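Local coordinates for protein transmembrane protease (Mus musculus, PDB 2E7V) that probably cleaves peptide bonds as a membrane-anchored serine protease that carries an SEA domain, at residues S49-K61 with T67-S79. Numbering follows the deposited sequence.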
loop_
_atom_site.group_PDB
_atom_site.type_symbol
_atom_site.label_atom_id
_atom_site.label_comp_id
_atom_site.label_asym_id
_atom_site.label_seq_id
_atom_site.Cartn_x
_atom_site.Cartn_y
_atom_site.Cartn_z
ATOM N N SER A 49 0.649 -14.655 7.230
ATOM C CA SER A 49 1.314 -15.275 8.382
ATOM C C SER A 49 1.636 -14.238 9.445
ATOM O O SER A 49 2.124 -14.568 10.534
ATOM C CB SER A 49 2.601 -15.962 7.934
ATOM O OG SER A 49 2.321 -16.879 6.893
ATOM N N LEU A 50 1.356 -12.981 9.113
ATOM C CA LEU A 50 1.591 -11.852 10.010
ATOM C C LEU A 50 0.285 -11.330 10.594
ATOM O O LEU A 50 0.246 -10.234 11.145
ATOM C CB LEU A 50 2.280 -10.719 9.241
ATOM C CG LEU A 50 3.804 -10.750 9.114
ATOM C CD1 LEU A 50 4.254 -9.790 8.033
ATOM C CD2 LEU A 50 4.431 -10.373 10.453
ATOM N N LYS A 51 -0.782 -12.111 10.479
ATOM C CA LYS A 51 -2.089 -11.688 10.978
ATOM C C LYS A 51 -2.125 -11.334 12.462
ATOM O O LYS A 51 -2.853 -10.425 12.857
ATOM C CB LYS A 51 -3.147 -12.760 10.684
ATOM C CG LYS A 51 -2.913 -14.085 11.378
ATOM C CD LYS A 51 -4.091 -15.038 11.180
ATOM C CE LYS A 51 -3.778 -16.167 10.203
ATOM N NZ LYS A 51 -3.658 -15.698 8.807
ATOM N N SER A 52 -1.342 -12.038 13.278
ATOM C CA SER A 52 -1.322 -11.779 14.717
ATOM C C SER A 52 -0.384 -10.642 15.109
ATOM O O SER A 52 -0.501 -10.092 16.196
ATOM C CB SER A 52 -0.910 -13.039 15.482
ATOM O OG SER A 52 0.459 -13.342 15.260
ATOM N N GLU A 53 0.542 -10.289 14.225
ATOM C CA GLU A 53 1.499 -9.221 14.516
ATOM C C GLU A 53 1.120 -7.851 13.952
ATOM O O GLU A 53 1.475 -6.832 14.532
ATOM C CB GLU A 53 2.894 -9.590 13.992
ATOM C CG GLU A 53 3.535 -10.839 14.611
ATOM C CD GLU A 53 3.222 -12.108 13.842
ATOM O OE1 GLU A 53 3.783 -13.163 14.190
ATOM O OE2 GLU A 53 2.419 -12.058 12.888
ATOM N N PHE A 54 0.437 -7.819 12.811
ATOM C CA PHE A 54 0.037 -6.549 12.200
ATOM C C PHE A 54 -0.968 -5.798 13.081
ATOM O O PHE A 54 -1.978 -6.361 13.490
ATOM C CB PHE A 54 -0.561 -6.808 10.806
ATOM C CG PHE A 54 -1.131 -5.577 10.135
ATOM C CD1 PHE A 54 -2.487 -5.269 10.248
ATOM C CD2 PHE A 54 -0.314 -4.726 9.394
ATOM C CE1 PHE A 54 -3.024 -4.129 9.634
ATOM C CE2 PHE A 54 -0.844 -3.583 8.775
ATOM C CZ PHE A 54 -2.202 -3.287 8.900
ATOM N N ILE A 55 -0.679 -4.536 13.386
ATOM C CA ILE A 55 -1.578 -3.739 14.215
ATOM C C ILE A 55 -2.448 -2.830 13.369
ATOM O O ILE A 55 -3.671 -2.919 13.428
ATOM C CB ILE A 55 -0.810 -2.882 15.249
ATOM C CG1 ILE A 55 -0.070 -3.800 16.224
ATOM C CG2 ILE A 55 -1.804 -2.001 16.041
ATOM C CD1 ILE A 55 0.729 -3.068 17.267
ATOM N N ARG A 56 -1.821 -1.955 12.583
ATOM C CA ARG A 56 -2.572 -1.055 11.717
ATOM C C ARG A 56 -1.657 -0.308 10.752
ATOM O O ARG A 56 -0.430 -0.261 10.926
ATOM C CB ARG A 56 -3.363 -0.043 12.548
ATOM C CG ARG A 56 -2.482 0.862 13.377
ATOM C CD ARG A 56 -3.274 1.874 14.186
ATOM N NE ARG A 56 -2.497 2.246 15.359
ATOM C CZ ARG A 56 -2.538 1.594 16.514
ATOM N NH1 ARG A 56 -3.333 0.546 16.653
ATOM N NH2 ARG A 56 -1.764 1.974 17.521
ATOM N N THR A 57 -2.267 0.283 9.735
ATOM C CA THR A 57 -1.525 1.024 8.728
ATOM C C THR A 57 -2.191 2.355 8.407
ATOM O O THR A 57 -3.370 2.578 8.704
ATOM C CB THR A 57 -1.415 0.209 7.431
ATOM O OG1 THR A 57 -0.523 0.859 6.519
ATOM C CG2 THR A 57 -2.786 0.067 6.774
ATOM N N HIS A 58 -1.424 3.249 7.801
ATOM C CA HIS A 58 -1.969 4.537 7.431
ATOM C C HIS A 58 -1.100 5.258 6.429
ATOM O O HIS A 58 0.137 5.216 6.491
ATOM C CB HIS A 58 -2.195 5.407 8.675
ATOM C CG HIS A 58 -0.946 5.991 9.260
ATOM N ND1 HIS A 58 -0.612 7.320 9.115
ATOM C CD2 HIS A 58 0.020 5.442 10.035
ATOM C CE1 HIS A 58 0.505 7.567 9.779
ATOM N NE2 HIS A 58 0.910 6.445 10.347
ATOM N N VAL A 59 -1.778 5.885 5.478
ATOM C CA VAL A 59 -1.141 6.660 4.433
ATOM C C VAL A 59 -0.721 7.977 5.098
ATOM O O VAL A 59 -1.561 8.708 5.627
ATOM C CB VAL A 59 -2.151 6.919 3.279
ATOM C CG1 VAL A 59 -1.608 7.953 2.309
ATOM C CG2 VAL A 59 -2.455 5.612 2.557
ATOM N N VAL A 60 0.579 8.263 5.096
ATOM C CA VAL A 60 1.078 9.493 5.710
ATOM C C VAL A 60 0.935 10.647 4.735
ATOM O O VAL A 60 0.860 11.806 5.133
ATOM C CB VAL A 60 2.548 9.356 6.138
ATOM C CG1 VAL A 60 2.681 8.231 7.146
ATOM C CG2 VAL A 60 3.414 9.103 4.938
ATOM N N LYS A 61 0.918 10.324 3.449
ATOM C CA LYS A 61 0.728 11.334 2.426
ATOM C C LYS A 61 0.739 10.758 1.026
ATOM O O LYS A 61 1.294 9.678 0.777
ATOM C CB LYS A 61 1.763 12.454 2.554
ATOM C CG LYS A 61 3.052 12.274 1.804
ATOM C CD LYS A 61 3.746 13.626 1.687
ATOM C CE LYS A 61 2.831 14.652 1.016
ATOM N NZ LYS A 61 3.425 16.024 0.937
ATOM N N THR A 67 2.825 12.124 -13.485
ATOM C CA THR A 67 1.418 12.514 -13.475
ATOM C C THR A 67 0.670 11.500 -12.624
ATOM O O THR A 67 -0.533 11.630 -12.396
ATOM C CB THR A 67 0.805 12.511 -14.884
ATOM O OG1 THR A 67 0.945 11.208 -15.469
ATOM C CG2 THR A 67 1.483 13.549 -15.757
ATOM N N GLY A 68 1.405 10.488 -12.165
ATOM C CA GLY A 68 0.830 9.447 -11.332
ATOM C C GLY A 68 0.908 9.766 -9.850
ATOM O O GLY A 68 1.384 10.830 -9.455
ATOM N N VAL A 69 0.450 8.831 -9.023
ATOM C CA VAL A 69 0.442 9.017 -7.579
ATOM C C VAL A 69 1.294 8.001 -6.822
ATOM O O VAL A 69 1.379 6.832 -7.202
ATOM C CB VAL A 69 -1.012 8.915 -7.033
ATOM C CG1 VAL A 69 -1.036 9.220 -5.531
ATOM C CG2 VAL A 69 -1.932 9.851 -7.812
ATOM N N VAL A 70 1.934 8.460 -5.750
ATOM C CA VAL A 70 2.729 7.588 -4.891
ATOM C C VAL A 70 2.243 7.836 -3.477
ATOM O O VAL A 70 2.047 8.986 -3.080
ATOM C CB VAL A 70 4.232 7.893 -4.941
ATOM C CG1 VAL A 70 4.933 7.174 -3.790
ATOM C CG2 VAL A 70 4.813 7.431 -6.250
ATOM N N ALA A 71 2.036 6.762 -2.724
ATOM C CA ALA A 71 1.559 6.887 -1.357
ATOM C C ALA A 71 2.628 6.470 -0.354
ATOM O O ALA A 71 3.204 5.385 -0.465
ATOM C CB ALA A 71 0.309 6.040 -1.171
ATOM N N ASP A 72 2.931 7.347 0.595
ATOM C CA ASP A 72 3.898 6.997 1.626
ATOM C C ASP A 72 3.036 6.382 2.724
ATOM O O ASP A 72 2.135 7.028 3.264
ATOM C CB ASP A 72 4.656 8.221 2.129
ATOM C CG ASP A 72 5.467 8.891 1.029
ATOM O OD1 ASP A 72 6.002 8.178 0.150
ATOM O OD2 ASP A 72 5.572 10.127 1.047
ATOM N N VAL A 73 3.323 5.119 3.020
ATOM C CA VAL A 73 2.559 4.319 3.978
ATOM C C VAL A 73 3.358 3.810 5.177
ATOM O O VAL A 73 4.472 3.283 5.020
ATOM C CB VAL A 73 1.957 3.084 3.236
ATOM C CG1 VAL A 73 1.168 2.193 4.202
ATOM C CG2 VAL A 73 1.093 3.552 2.080
ATOM N N VAL A 74 2.792 3.962 6.373
ATOM C CA VAL A 74 3.442 3.473 7.588
ATOM C C VAL A 74 2.683 2.220 8.029
ATOM O O VAL A 74 1.455 2.191 7.974
ATOM C CB VAL A 74 3.389 4.510 8.748
ATOM C CG1 VAL A 74 3.760 3.834 10.065
ATOM C CG2 VAL A 74 4.365 5.657 8.487
ATOM N N MET A 75 3.416 1.191 8.440
ATOM C CA MET A 75 2.808 -0.050 8.907
ATOM C C MET A 75 3.379 -0.378 10.284
ATOM O O MET A 75 4.610 -0.373 10.471
ATOM C CB MET A 75 3.092 -1.206 7.928
ATOM C CG MET A 75 2.435 -1.061 6.540
ATOM S SD MET A 75 3.275 -2.070 5.250
ATOM C CE MET A 75 4.694 -1.024 4.984
ATOM N N LYS A 76 2.489 -0.649 11.244
ATOM C CA LYS A 76 2.886 -0.987 12.617
ATOM C C LYS A 76 2.649 -2.456 12.962
ATOM O O LYS A 76 1.553 -2.991 12.717
ATOM C CB LYS A 76 2.116 -0.138 13.636
ATOM C CG LYS A 76 2.477 -0.468 15.089
ATOM C CD LYS A 76 1.821 0.461 16.093
ATOM C CE LYS A 76 2.398 0.221 17.489
ATOM N NZ LYS A 76 1.852 1.157 18.498
ATOM N N PHE A 77 3.668 -3.090 13.547
ATOM C CA PHE A 77 3.603 -4.497 13.952
ATOM C C PHE A 77 4.045 -4.706 15.400
ATOM O O PHE A 77 4.841 -3.935 15.941
ATOM C CB PHE A 77 4.497 -5.382 13.064
ATOM C CG PHE A 77 4.163 -5.317 11.609
ATOM C CD1 PHE A 77 4.637 -4.270 10.819
ATOM C CD2 PHE A 77 3.326 -6.276 11.032
ATOM C CE1 PHE A 77 4.280 -4.171 9.474
ATOM C CE2 PHE A 77 2.962 -6.188 9.686
ATOM C CZ PHE A 77 3.441 -5.129 8.907
ATOM N N ARG A 78 3.521 -5.763 16.011
ATOM C CA ARG A 78 3.866 -6.132 17.377
ATOM C C ARG A 78 4.661 -7.432 17.223
ATOM O O ARG A 78 4.347 -8.247 16.354
ATOM C CB ARG A 78 2.603 -6.417 18.199
ATOM C CG ARG A 78 1.918 -7.738 17.826
ATOM C CD ARG A 78 0.847 -8.191 18.830
ATOM N NE ARG A 78 -0.488 -7.658 18.551
ATOM C CZ ARG A 78 -0.872 -6.412 18.804
ATOM N NH1 ARG A 78 -0.023 -5.549 19.349
ATOM N NH2 ARG A 78 -2.108 -6.028 18.512
ATOM N N SER A 79 5.692 -7.628 18.037
ATOM C CA SER A 79 6.471 -8.863 17.953
ATOM C C SER A 79 7.680 -8.817 18.877
ATOM O O SER A 79 7.537 -8.611 20.081
ATOM C CB SER A 79 6.922 -9.113 16.511
ATOM O OG SER A 79 7.191 -10.490 16.291
HETATM O O HOH W 1 -1.224 -0.112 19.367
HETATM O O HOH W 2 0.950 3.836 17.492
#
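Phe-54 turns the edge of its ring toward the face of Phe-77 in an offset edge-to-face pair, planes at 70°, with Phe-54 CD2 lying 3.6 Å from Phe-77 CE2. Phe-45 of helix 28-46 meets both rings and Ile-92 of helix 85-96 touches Phe-77, so this face lies against both helices; Leu-50 CD1 crosses Phe-77 at about a right angle. On the same face Thr-57 holds its hydroxyl opposite the backbone N (chi1 -172°), and OG1 donates to Val-74 O at 2.8 Å from above the carbonyl plane; His-58 N approaches that oxygen in the plane, a second donor.

On the other face Arg-56 and Lys-76 run side by side, the lysine CD over one face of the guanidinium. Their like charges, Arg-56 NH2 and Lys-76 NZ, stand 3.8 Å apart, and two waters accept from both, one of them weakly from the lysine, which probably eases the repulsion. Ile-55 wedges CD1 between Lys-76 CE and Arg-78 NH1, its CG1 3.3 Å above the plane of the Arg-78 guanidinium. Replacing Arg-78 with an alanine would probably uncover Ile-55 on that side and leave its CD1 freer to turn.

Val-60 CG1 presses tightly on Val-74 CG2 at 3.4 Å. Ile-55 and Arg-56 both face Lys-76, and Val-60 and Lys-61 both face Asp-72: two classic bulges in the antiparallel hairpin of the SEA domain's alpha/beta sandwich.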